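UL37 (Suid herpesvirus 1, PDB 4K70) is an inner tegument protein that probably helps control the intracellular trafficking of viral particles, seen here as its all-helical N-terminal half. Local coordinates at residues L80-D83 and A89-L92; D179-V184 and Y388-D393; V305-A310 and D351-A356; T321-A326 and A343-R348. All coordinates share one frame; numbering follows the deposited sequence. Where two conformers were deposited one is given.

Contact 1. Residues L80-D83 and A89-L92; sequences LRHD and APLL. With CA (calcium ion), chain E.
Next to a calcium-binding residue, D83, of the loop between helix 63-78 and helix 89-98, H82 packs on the first turn of the second helix. The branch carbon of L91, CG, lies over one face of the H82 imidazole, 3.8 Å from the ring centroid and 13° off its normal, a CH-pi contact. Both methyls of L91 also lie near the ring, CD1 3.9 Å from H82 CD2, and CD2 in addition touches L80 CD2 at 3.6 Å. The P90 and H82 side chains cross at about a right angle, P90 CB 3.6 Å from H82 CE1. With CG anti to the backbone N (chi1 172°), H82 extends its ring toward this helix, and NE2 is hydrogen-bonded to the carbonyl O of G87. P39 and F176 pack on L80 and L91. D83 takes no part in the packing and grips calcium through both carboxylate oxygens, OD1 and OD2 each 2.5 Å from the metal; D85 shares that ion. The bond to G87 fixes one ring nitrogen, and packing by L91 and the edge-to-face ring of W84 probably limits rotation of the imidazole, so a polar ring is held in a largely apolar setting one residue along the chain from a calcium ligand.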
loop_
_atom_site.group_PDB
_atom_site.type_symbol
_atom_site.label_atom_id
_atom_site.label_comp_id
_atom_site.label_asym_id
_atom_site.label_seq_id
_atom_site.Cartn_x
_atom_site.Cartn_y
_atom_site.Cartn_z
ATOM N N LEU A 80 10.229 17.088 3.633
ATOM C CA LEU A 80 11.374 16.215 3.865
ATOM C C LEU A 80 11.382 14.979 2.947
ATOM O O LEU A 80 10.373 14.293 2.798
ATOM C CB LEU A 80 11.398 15.797 5.337
ATOM C CG LEU A 80 12.685 15.199 5.886
ATOM C CD1 LEU A 80 13.789 16.238 5.823
ATOM C CD2 LEU A 80 12.466 14.711 7.309
ATOM N N ARG A 81 12.522 14.705 2.323
ATOM C CA ARG A 81 12.698 13.469 1.564
ATOM C C ARG A 81 13.622 12.521 2.323
ATOM O O ARG A 81 14.839 12.725 2.373
ATOM C CB ARG A 81 13.256 13.735 0.162
ATOM C CG ARG A 81 13.239 12.476 -0.719
ATOM C CD ARG A 81 14.252 12.505 -1.845
ATOM N NE ARG A 81 13.875 13.416 -2.917
ATOM C CZ ARG A 81 12.941 13.157 -3.828
ATOM N NH1 ARG A 81 12.249 12.017 -3.790
ATOM N NH2 ARG A 81 12.681 14.058 -4.768
ATOM N N HIS A 82 13.036 11.493 2.925
ATOM C CA HIS A 82 13.778 10.561 3.755
ATOM C C HIS A 82 13.824 9.201 3.082
ATOM O O HIS A 82 12.815 8.725 2.571
ATOM C CB HIS A 82 13.113 10.425 5.133
ATOM C CG HIS A 82 13.712 9.347 5.982
ATOM N ND1 HIS A 82 15.068 9.268 6.237
ATOM C CD2 HIS A 82 13.149 8.302 6.628
ATOM C CE1 HIS A 82 15.308 8.221 7.005
ATOM N NE2 HIS A 82 14.157 7.616 7.256
ATOM N N ASP A 83 14.994 8.574 3.076
ATOM C CA ASP A 83 15.144 7.256 2.472
ATOM C C ASP A 83 14.744 6.201 3.490
ATOM O O ASP A 83 15.514 5.891 4.390
ATOM C CB ASP A 83 16.599 7.040 2.044
ATOM C CG ASP A 83 16.796 5.752 1.269
ATOM O OD1 ASP A 83 15.828 4.960 1.136
ATOM O OD2 ASP A 83 17.922 5.537 0.792
ATOM N N ALA A 89 16.280 5.829 12.201
ATOM C CA ALA A 89 17.462 6.430 12.834
ATOM C C ALA A 89 17.812 7.844 12.350
ATOM O O ALA A 89 18.001 8.751 13.162
ATOM C CB ALA A 89 18.684 5.493 12.736
ATOM N N PRO A 90 17.887 8.039 11.027
ATOM C CA PRO A 90 18.231 9.355 10.478
ATOM C C PRO A 90 17.211 10.440 10.832
ATOM O O PRO A 90 17.593 11.610 10.951
ATOM C CB PRO A 90 18.226 9.114 8.968
ATOM C CG PRO A 90 18.442 7.639 8.810
ATOM C CD PRO A 90 17.716 7.031 9.968
ATOM N N LEU A 91 15.935 10.068 10.961
ATOM C CA LEU A 91 14.914 11.020 11.372
ATOM C C LEU A 91 15.087 11.389 12.820
ATOM O O LEU A 91 15.001 12.558 13.184
ATOM C CB LEU A 91 13.503 10.453 11.187
ATOM C CG LEU A 91 13.037 10.357 9.748
ATOM C CD1 LEU A 91 11.537 10.033 9.716
ATOM C CD2 LEU A 91 13.345 11.665 9.021
ATOM N N LEU A 92 15.282 10.377 13.657
ATOM C CA LEU A 92 15.495 10.613 15.070
ATOM C C LEU A 92 16.741 11.469 15.270
ATOM O O LEU A 92 16.804 12.288 16.185
ATOM C CB LEU A 92 15.647 9.290 15.816
ATOM C CG LEU A 92 14.467 8.327 15.683
ATOM C CD1 LEU A 92 14.610 7.158 16.644
ATOM C CD2 LEU A 92 13.155 9.051 15.901
HETATM CA CA CA E . 17.048 3.619 -0.634
#

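Contact 2. Residues D179-V184 and Y388-D393; sequences DGLRYV and YGPGLD
Torsions set the pairing of R182 with D393: each side chain has its CG anti to the backbone N (chi1 173° in R182 and -177° in D393), and R182 stays extended from CG to NE. Its guanidinium therefore ends beside the carboxylate, and R182 NH1 gives a hydrogen bond to D393 OD1 at 3.2 Å that is also a salt bridge. D393 has a second deposited position, so the pairing may be partial. In the conformer described the bond is nearly straight, with an N-H...O angle of 167°. OD1 lies at the edge of the guanidinium, close to its plane, whereas NH1 meets OD1 on the syn side but tilted out of the carboxylate plane; the two flat groups are nearly perpendicular. One N-H and one oxygen do the bonding. The carboxylate also rides along the aliphatic part of the arginine, D393 OD2 being 3.5 Å from R182 CG.

Here the middle of helix 175-188 meets the start of helix 392-402, two helices far apart in the sequence of this all-helical protein, with G391 in the N-cap position. L181 fills the apolar side of the join: its CD1 reaches G391 CA at 3.8 Å, against bare backbone, and its CD2 lies 4.2 Å from P390 CG on the preceding turn. L392 N, in the first turn of that helix, is hydrogen-bonded by Q178 OE1, and P390 O accepts a hydrogen bond from Y172 OH. R182 lies at the exposed rim, D393 further in, and L181 and G391 are buried. D386 and D387, which bind calcium just before this turn, bring further acidic groups near D393.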
loop_
_atom_site.group_PDB
_atom_site.type_symbol
_atom_site.label_atom_id
_atom_site.label_comp_id
_atom_site.label_asym_id
_atom_site.label_seq_id
_atom_site.Cartn_x
_atom_site.Cartn_y
_atom_site.Cartn_z
ATOM N N ASP A 179 5.664 9.160 2.296
ATOM C CA ASP A 179 6.672 8.212 1.835
ATOM C C ASP A 179 6.718 6.992 2.747
ATOM O O ASP A 179 6.883 5.871 2.273
ATOM C CB ASP A 179 8.069 8.858 1.773
ATOM C CG ASP A 179 8.202 9.869 0.639
ATOM O OD1 ASP A 179 7.377 9.826 -0.302
ATOM O OD2 ASP A 179 9.126 10.713 0.695
ATOM N N GLY A 180 6.581 7.208 4.055
ATOM C CA GLY A 180 6.640 6.112 5.014
ATOM C C GLY A 180 5.447 5.174 4.872
ATOM O O GLY A 180 5.572 3.958 5.032
ATOM N N LEU A 181 4.274 5.743 4.608
ATOM C CA LEU A 181 3.071 4.936 4.339
ATOM C C LEU A 181 3.257 4.024 3.118
ATOM O O LEU A 181 2.886 2.846 3.132
ATOM C CB LEU A 181 1.877 5.850 4.107
ATOM C CG LEU A 181 1.430 6.664 5.328
ATOM C CD1 LEU A 181 0.282 7.592 4.979
ATOM C CD2 LEU A 181 1.043 5.728 6.478
ATOM N N ARG A 182 3.818 4.585 2.056
ATOM C CA ARG A 182 4.175 3.793 0.872
ATOM C C ARG A 182 5.092 2.624 1.217
ATOM O O ARG A 182 4.901 1.496 0.747
ATOM C CB ARG A 182 4.844 4.679 -0.175
ATOM C CG ARG A 182 5.407 3.916 -1.387
ATOM C CD ARG A 182 6.086 4.890 -2.333
ATOM N NE ARG A 182 7.128 4.275 -3.151
ATOM C CZ ARG A 182 6.970 3.887 -4.414
ATOM N NH1 ARG A 182 5.793 4.037 -5.015
ATOM N NH2 ARG A 182 7.987 3.337 -5.075
ATOM N N TYR A 183 6.088 2.897 2.052
ATOM C CA TYR A 183 7.047 1.889 2.466
ATOM C C TYR A 183 6.401 0.788 3.279
ATOM O O TYR A 183 6.701 -0.391 3.091
ATOM C CB TYR A 183 8.175 2.537 3.287
ATOM C CG TYR A 183 9.332 1.608 3.584
ATOM C CD1 TYR A 183 10.401 1.485 2.687
ATOM C CD2 TYR A 183 9.359 0.843 4.749
ATOM C CE1 TYR A 183 11.462 0.643 2.949
ATOM C CE2 TYR A 183 10.424 -0.012 5.017
ATOM C CZ TYR A 183 11.471 -0.102 4.116
ATOM O OH TYR A 183 12.535 -0.943 4.375
ATOM N N VAL A 184 5.532 1.167 4.216
ATOM C CA VAL A 184 4.893 0.182 5.073
ATOM C C VAL A 184 4.007 -0.756 4.265
ATOM O O VAL A 184 4.026 -1.966 4.475
ATOM C CB VAL A 184 4.035 0.857 6.170
ATOM C CG1 VAL A 184 3.201 -0.179 6.899
ATOM C CG2 VAL A 184 4.944 1.590 7.149
ATOM N N TYR A 388 -2.006 -0.950 -1.125
ATOM C CA TYR A 388 -3.129 -0.494 -0.310
ATOM C C TYR A 388 -2.710 0.187 0.993
ATOM O O TYR A 388 -1.973 -0.389 1.797
ATOM C CB TYR A 388 -4.070 -1.645 0.016
ATOM C CG TYR A 388 -5.351 -1.139 0.633
ATOM C CD1 TYR A 388 -5.450 -0.914 2.004
ATOM C CD2 TYR A 388 -6.442 -0.840 -0.162
ATOM C CE1 TYR A 388 -6.614 -0.419 2.566
ATOM C CE2 TYR A 388 -7.611 -0.360 0.387
ATOM C CZ TYR A 388 -7.691 -0.147 1.751
ATOM O OH TYR A 388 -8.861 0.329 2.276
ATOM N N GLY A 389 -3.201 1.405 1.198
ATOM C CA GLY A 389 -2.959 2.117 2.438
ATOM C C GLY A 389 -3.719 3.422 2.543
ATOM O O GLY A 389 -4.502 3.773 1.657
ATOM N N PRO A 390 -3.485 4.160 3.634
ATOM C CA PRO A 390 -4.319 5.325 3.916
ATOM C C PRO A 390 -3.730 6.646 3.439
ATOM O O PRO A 390 -4.110 7.689 3.971
ATOM C CB PRO A 390 -4.394 5.313 5.442
ATOM C CG PRO A 390 -3.040 4.792 5.851
ATOM C CD PRO A 390 -2.659 3.773 4.795
ATOM N N GLY A 391 -2.840 6.619 2.456
ATOM C CA GLY A 391 -2.171 7.836 2.032
ATOM C C GLY A 391 -2.185 8.159 0.545
ATOM O O GLY A 391 -2.902 7.550 -0.251
ATOM N N LEU A 392 -1.368 9.142 0.181
ATOM C CA LEU A 392 -1.326 9.698 -1.166
ATOM C C LEU A 392 -0.846 8.699 -2.213
ATOM O O LEU A 392 -1.351 8.665 -3.340
ATOM C CB LEU A 392 -0.388 10.899 -1.165
ATOM C CG LEU A 392 -0.221 11.677 -2.459
ATOM C CD1 LEU A 392 -1.590 12.082 -2.971
ATOM C CD2 LEU A 392 0.651 12.897 -2.209
ATOM N N ASP A 393 0.152 7.906 -1.847
ATOM C CA ASP A 393 0.707 6.894 -2.745
ATOM C C ASP A 393 -0.357 5.913 -3.233
ATOM O O ASP A 393 -0.355 5.500 -4.394
ATOM C CB ASP A 393 1.808 6.101 -2.049
ATOM C CG ASP A 393 2.463 5.097 -2.973
ATOM O OD1 ASP A 393 3.214 5.538 -3.861
ATOM O OD2 ASP A 393 2.232 3.878 -2.819
#

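Contact 3. Residues V305-A310 and D351-A356; sequences VHVAAA and DLLERA
V307 overlaps two consecutive leucines of helix 347-358, presenting one methyl to each. The contact is helix-to-helix packing within an all-helical fold, where the short helix 307-311 lies against a longer neighbour and no hydrogen bond crosses between the two segments. V307 CG1 meets L352 CD1 at 4.0 Å, the two side chains crossing at about a right angle. The other methyl, V307 CG2, is anti to the backbone N, and it comes up to the branch point of L353, 3.8 Å from its CG. Because L352 and L353 are adjacent on their helix, their side chains leave it in different directions, and the forked valine suits this divergence by addressing both.

One turn further along helix 307-311, A310 continues the apolar surface. It has only a methyl to offer, so L353 lies close to the helix backbone there as well as to the side chain. In L353, CG is anti to the carbonyl carbon (chi1 -69°), which carries its branches across to the shorter helix. V261 of helix 260-271 touches both V307 and L352 and so brings a third helix to this patch, while F345 packs on L353 and V318 on A310. V307, A310 and L353 are buried, and the closest approach of the two segments comes from L353 CD2, 3.7 Å from A310 C and 3.8 Å from A310 CB.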
loop_
_atom_site.group_PDB
_atom_site.type_symbol
_atom_site.label_atom_id
_atom_site.label_comp_id
_atom_site.label_asym_id
_atom_site.label_seq_id
_atom_site.Cartn_x
_atom_site.Cartn_y
_atom_site.Cartn_z
ATOM N N VAL A 305 -9.426 -23.690 -7.697
ATOM C CA VAL A 305 -8.032 -23.989 -7.362
ATOM C C VAL A 305 -7.480 -25.082 -8.291
ATOM O O VAL A 305 -6.266 -25.218 -8.447
ATOM C CB VAL A 305 -7.839 -24.393 -5.880
ATOM C CG1 VAL A 305 -8.115 -25.869 -5.689
ATOM C CG2 VAL A 305 -6.419 -24.062 -5.430
ATOM N N HIS A 306 -8.379 -25.861 -8.896
ATOM C CA HIS A 306 -8.010 -26.765 -9.986
ATOM C C HIS A 306 -8.227 -25.941 -11.251
ATOM O O HIS A 306 -9.255 -26.043 -11.905
ATOM C CB HIS A 306 -8.918 -27.999 -9.953
ATOM C CG HIS A 306 -8.657 -28.992 -11.047
ATOM N ND1 HIS A 306 -7.614 -28.876 -11.930
ATOM C CD2 HIS A 306 -9.321 -30.126 -11.389
ATOM C CE1 HIS A 306 -7.639 -29.894 -12.778
ATOM N NE2 HIS A 306 -8.660 -30.666 -12.469
ATOM N N VAL A 307 -7.273 -25.069 -11.559
ATOM C CA VAL A 307 -7.514 -24.026 -12.554
ATOM C C VAL A 307 -7.622 -24.594 -13.978
ATOM O O VAL A 307 -8.335 -24.047 -14.820
ATOM C CB VAL A 307 -6.453 -22.902 -12.455
ATOM C CG1 VAL A 307 -5.119 -23.356 -13.054
ATOM C CG2 VAL A 307 -6.957 -21.606 -13.110
ATOM N N ALA A 308 -6.941 -25.704 -14.241
ATOM C CA ALA A 308 -7.037 -26.333 -15.553
ATOM C C ALA A 308 -8.470 -26.801 -15.841
ATOM O O ALA A 308 -8.962 -26.647 -16.955
ATOM C CB ALA A 308 -6.044 -27.485 -15.685
ATOM N N ALA A 309 -9.143 -27.357 -14.837
ATOM C CA ALA A 309 -10.539 -27.754 -14.997
ATOM C C ALA A 309 -11.441 -26.539 -15.193
ATOM O O ALA A 309 -12.317 -26.527 -16.056
ATOM C CB ALA A 309 -11.009 -28.564 -13.792
ATOM N N ALA A 310 -11.226 -25.521 -14.373
ATOM C CA ALA A 310 -12.060 -24.331 -14.399
ATOM C C ALA A 310 -11.918 -23.614 -15.734
ATOM O O ALA A 310 -12.869 -23.003 -16.217
ATOM C CB ALA A 310 -11.701 -23.405 -13.237
ATOM N N ASP A 351 -5.632 -14.385 -13.532
ATOM C CA ASP A 351 -5.047 -14.113 -14.833
ATOM C C ASP A 351 -5.449 -15.173 -15.867
ATOM O O ASP A 351 -5.838 -14.855 -16.991
ATOM C CB ASP A 351 -3.520 -14.039 -14.701
ATOM C CG ASP A 351 -2.836 -13.816 -16.021
ATOM O OD1 ASP A 351 -2.886 -12.671 -16.528
ATOM O OD2 ASP A 351 -2.237 -14.784 -16.547
ATOM N N LEU A 352 -5.372 -16.439 -15.478
ATOM C CA LEU A 352 -5.696 -17.528 -16.393
ATOM C C LEU A 352 -7.197 -17.618 -16.704
ATOM O O LEU A 352 -7.573 -17.865 -17.835
ATOM C CB LEU A 352 -5.190 -18.862 -15.835
ATOM C CG LEU A 352 -3.671 -19.067 -15.761
ATOM C CD1 LEU A 352 -3.391 -20.357 -15.010
ATOM C CD2 LEU A 352 -3.053 -19.108 -17.172
ATOM N N LEU A 353 -8.049 -17.420 -15.702
ATOM C CA LEU A 353 -9.490 -17.579 -15.907
ATOM C C LEU A 353 -10.091 -16.382 -16.647
ATOM O O LEU A 353 -11.012 -16.538 -17.435
ATOM C CB LEU A 353 -10.183 -17.837 -14.578
ATOM C CG LEU A 353 -9.810 -19.210 -14.012
ATOM C CD1 LEU A 353 -10.390 -19.372 -12.623
ATOM C CD2 LEU A 353 -10.311 -20.325 -14.949
ATOM N N GLU A 354 -9.553 -15.188 -16.409
ATOM C CA GLU A 354 -9.925 -14.011 -17.194
ATOM C C GLU A 354 -9.690 -14.254 -18.687
ATOM O O GLU A 354 -10.602 -14.111 -19.508
ATOM C CB GLU A 354 -9.119 -12.795 -16.738
ATOM C CG GLU A 354 -9.337 -11.549 -17.576
ATOM C CD GLU A 354 -8.626 -10.321 -17.016
ATOM O OE1 GLU A 354 -8.416 -10.244 -15.779
ATOM O OE2 GLU A 354 -8.286 -9.420 -17.817
ATOM N N ARG A 355 -8.463 -14.622 -19.035
ATOM C CA ARG A 355 -8.131 -14.981 -20.419
ATOM C C ARG A 355 -9.086 -16.037 -20.996
ATOM O O ARG A 355 -9.647 -15.860 -22.077
ATOM C CB ARG A 355 -6.682 -15.467 -20.466
ATOM C CG ARG A 355 -6.055 -15.500 -21.851
ATOM C CD ARG A 355 -4.588 -15.049 -21.778
ATOM N NE ARG A 355 -3.901 -15.533 -20.576
ATOM C CZ ARG A 355 -3.265 -14.760 -19.692
ATOM N NH1 ARG A 355 -3.200 -13.438 -19.850
ATOM N NH2 ARG A 355 -2.683 -15.316 -18.639
ATOM N N ALA A 356 -9.295 -17.122 -20.260
ATOM C CA ALA A 356 -10.108 -18.230 -20.749
ATOM C C ALA A 356 -11.560 -17.829 -21.001
ATOM O O ALA A 356 -12.160 -18.218 -22.003
ATOM C CB ALA A 356 -10.052 -19.385 -19.771
#

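Contact 4. Residues T321-A326 and A343-R348; sequences TGVWEA and AGFTRR
Tight methyl packing marks this contact: V323 CG2 lies only 3.4 Å from A343 CB, closer than carbon atoms usually approach. The alanine methyl lies alongside the CB-CG2 bond of V323, with A343 CB 3.7 Å from V323 CB, so the small alanine receives the valine almost down to its branch point. The torsion of V323 explains how it reaches two partners. CG2 stands anti to the backbone N and takes the alanine, while V323 CG1 sits between the backbone N and the carbonyl carbon (chi1 57°) and turns to F345, where it comes to 4.0 Å from the ring atom CE1. V323 and F345 run obliquely to one another, and the valine methyl reaches the ring from a slanting direction. No hydrogen bond joins the two segments; they are held by these apolar contacts.

T374 of helix 366-385 touches both F345 and V323, tying a further helix to the pair, and C350 of helix 347-358 also packs against the phenylalanine. F345 O accepts a hydrogen bond from H382 NE2, and F345 is the centre of an inverse gamma turn. A343 and F345 flank G344, whose positive phi of 90° lets the chain leave helix 333-342 and turn sharply. Immediately afterwards T346, as N-cap, accepts a weak hydrogen bond from H349 N at its OG1. The valine of helix 321-329 thus packs on the tight link between helix 333-342 and helix 347-358, where a Schellman motif at G344 ends one helix and the T346 cap begins the next.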
loop_
_atom_site.group_PDB
_atom_site.type_symbol
_atom_site.label_atom_id
_atom_site.label_comp_id
_atom_site.label_asym_id
_atom_site.label_seq_id
_atom_site.Cartn_x
_atom_site.Cartn_y
_atom_site.Cartn_z
ATOM N N THR A 321 -20.689 -18.984 -8.639
ATOM C CA THR A 321 -21.751 -18.095 -8.152
ATOM C C THR A 321 -21.538 -17.622 -6.720
ATOM O O THR A 321 -21.649 -16.434 -6.433
ATOM C CB THR A 321 -23.151 -18.734 -8.285
ATOM O OG1 THR A 321 -23.193 -19.952 -7.537
ATOM C CG2 THR A 321 -23.436 -19.037 -9.739
ATOM N N GLY A 322 -21.224 -18.539 -5.815
ATOM C CA GLY A 322 -21.001 -18.151 -4.433
ATOM C C GLY A 322 -19.813 -17.215 -4.242
ATOM O O GLY A 322 -19.882 -16.257 -3.458
ATOM N N VAL A 323 -18.710 -17.477 -4.947
ATOM C CA VAL A 323 -17.533 -16.633 -4.767
ATOM C C VAL A 323 -17.773 -15.251 -5.361
ATOM O O VAL A 323 -17.357 -14.244 -4.794
ATOM C CB VAL A 323 -16.243 -17.255 -5.345
ATOM C CG1 VAL A 323 -16.408 -17.569 -6.816
ATOM C CG2 VAL A 323 -15.054 -16.298 -5.113
ATOM N N TRP A 324 -18.470 -15.213 -6.492
ATOM C CA TRP A 324 -18.811 -13.954 -7.147
ATOM C C TRP A 324 -19.737 -13.137 -6.256
ATOM O O TRP A 324 -19.605 -11.914 -6.157
ATOM C CB TRP A 324 -19.489 -14.233 -8.502
ATOM C CG TRP A 324 -19.953 -13.001 -9.205
ATOM C CD1 TRP A 324 -21.169 -12.811 -9.818
ATOM C CD2 TRP A 324 -19.232 -11.760 -9.347
ATOM N NE1 TRP A 324 -21.231 -11.544 -10.343
ATOM C CE2 TRP A 324 -20.065 -10.881 -10.069
ATOM C CE3 TRP A 324 -17.961 -11.321 -8.942
ATOM C CZ2 TRP A 324 -19.673 -9.575 -10.385
ATOM C CZ3 TRP A 324 -17.573 -10.028 -9.263
ATOM C CH2 TRP A 324 -18.421 -9.171 -9.985
ATOM N N GLU A 325 -20.693 -13.815 -5.624
ATOM C CA GLU A 325 -21.565 -13.158 -4.650
ATOM C C GLU A 325 -20.760 -12.578 -3.478
ATOM O O GLU A 325 -20.967 -11.423 -3.077
ATOM C CB GLU A 325 -22.646 -14.124 -4.136
ATOM C CG GLU A 325 -23.723 -14.434 -5.178
ATOM C CD GLU A 325 -24.705 -15.527 -4.738
ATOM O OE1 GLU A 325 -24.716 -15.871 -3.532
ATOM O OE2 GLU A 325 -25.460 -16.041 -5.606
ATOM N N ALA A 326 -19.857 -13.380 -2.920
ATOM C CA ALA A 326 -19.075 -12.915 -1.770
ATOM C C ALA A 326 -18.139 -11.769 -2.151
ATOM O O ALA A 326 -17.910 -10.856 -1.355
ATOM C CB ALA A 326 -18.313 -14.065 -1.129
ATOM N N ALA A 343 -11.496 -19.234 -2.425
ATOM C CA ALA A 343 -12.166 -19.938 -3.522
ATOM C C ALA A 343 -11.178 -20.409 -4.588
ATOM O O ALA A 343 -11.578 -21.008 -5.590
ATOM C CB ALA A 343 -13.238 -19.064 -4.150
ATOM N N GLY A 344 -9.895 -20.137 -4.374
ATOM C CA GLY A 344 -8.875 -20.568 -5.318
ATOM C C GLY A 344 -8.573 -19.561 -6.413
ATOM O O GLY A 344 -7.822 -19.856 -7.337
ATOM N N PHE A 345 -9.143 -18.366 -6.306
ATOM C CA PHE A 345 -8.829 -17.286 -7.232
ATOM C C PHE A 345 -7.593 -16.515 -6.763
ATOM O O PHE A 345 -7.666 -15.354 -6.377
ATOM C CB PHE A 345 -10.020 -16.355 -7.398
ATOM C CG PHE A 345 -11.093 -16.903 -8.326
ATOM C CD1 PHE A 345 -12.025 -17.821 -7.868
ATOM C CD2 PHE A 345 -11.145 -16.511 -9.660
ATOM C CE1 PHE A 345 -13.020 -18.325 -8.721
ATOM C CE2 PHE A 345 -12.121 -17.007 -10.518
ATOM C CZ PHE A 345 -13.063 -17.916 -10.049
ATOM N N THR A 346 -6.458 -17.193 -6.788
ATOM C CA THR A 346 -5.173 -16.575 -6.510
ATOM C C THR A 346 -4.824 -15.641 -7.670
ATOM O O THR A 346 -5.540 -15.598 -8.673
ATOM C CB THR A 346 -4.104 -17.642 -6.406
ATOM O OG1 THR A 346 -4.081 -18.369 -7.634
ATOM C CG2 THR A 346 -4.434 -18.607 -5.286
ATOM N N ARG A 347 -3.735 -14.891 -7.532
ATOM C CA ARG A 347 -3.320 -13.936 -8.561
ATOM C C ARG A 347 -3.193 -14.592 -9.926
ATOM O O ARG A 347 -3.716 -14.094 -10.916
ATOM C CB ARG A 347 -1.975 -13.282 -8.209
ATOM C CG ARG A 347 -1.561 -12.216 -9.220
ATOM C CD ARG A 347 -0.048 -11.996 -9.281
ATOM N NE ARG A 347 0.698 -13.177 -9.719
ATOM C CZ ARG A 347 0.855 -13.548 -10.990
ATOM N NH1 ARG A 347 0.299 -12.847 -11.975
ATOM N NH2 ARG A 347 1.561 -14.634 -11.276
ATOM N N ARG A 348 -2.475 -15.706 -9.968
ATOM C CA ARG A 348 -2.233 -16.401 -11.228
ATOM C C ARG A 348 -3.515 -17.013 -11.799
ATOM O O ARG A 348 -3.723 -17.012 -13.008
ATOM C CB ARG A 348 -1.151 -17.468 -11.037
ATOM C CG ARG A 348 -0.920 -18.359 -12.225
ATOM C CD ARG A 348 -0.456 -17.570 -13.431
ATOM N NE ARG A 348 0.102 -18.452 -14.455
ATOM C CZ ARG A 348 0.258 -18.109 -15.730
ATOM N NH1 ARG A 348 -0.106 -16.899 -16.140
ATOM N NH2 ARG A 348 0.769 -18.976 -16.597
#

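From the N terminus, contact 1 folds the loop after helix 63-78 back on helix 89-98, with five residues between its segments, and it is complete before contact 2 begins. Contact 2 closes a much longer excursion, bringing helix 175-188 to the start of helix 392-402 near the centre of the chain. Inside that excursion contact 3 joins helix 307-311 to helix 347-358, and contact 4, nested in turn within contact 3, sets helix 321-329 against the turn leading into helix 347-358. None of the loops cross. Contacts 3 and 4 share that helix and touch, with centres about 11 Å apart, whereas contact 1 lies across the chain's centre, about 45 Å from contact 3 between centres.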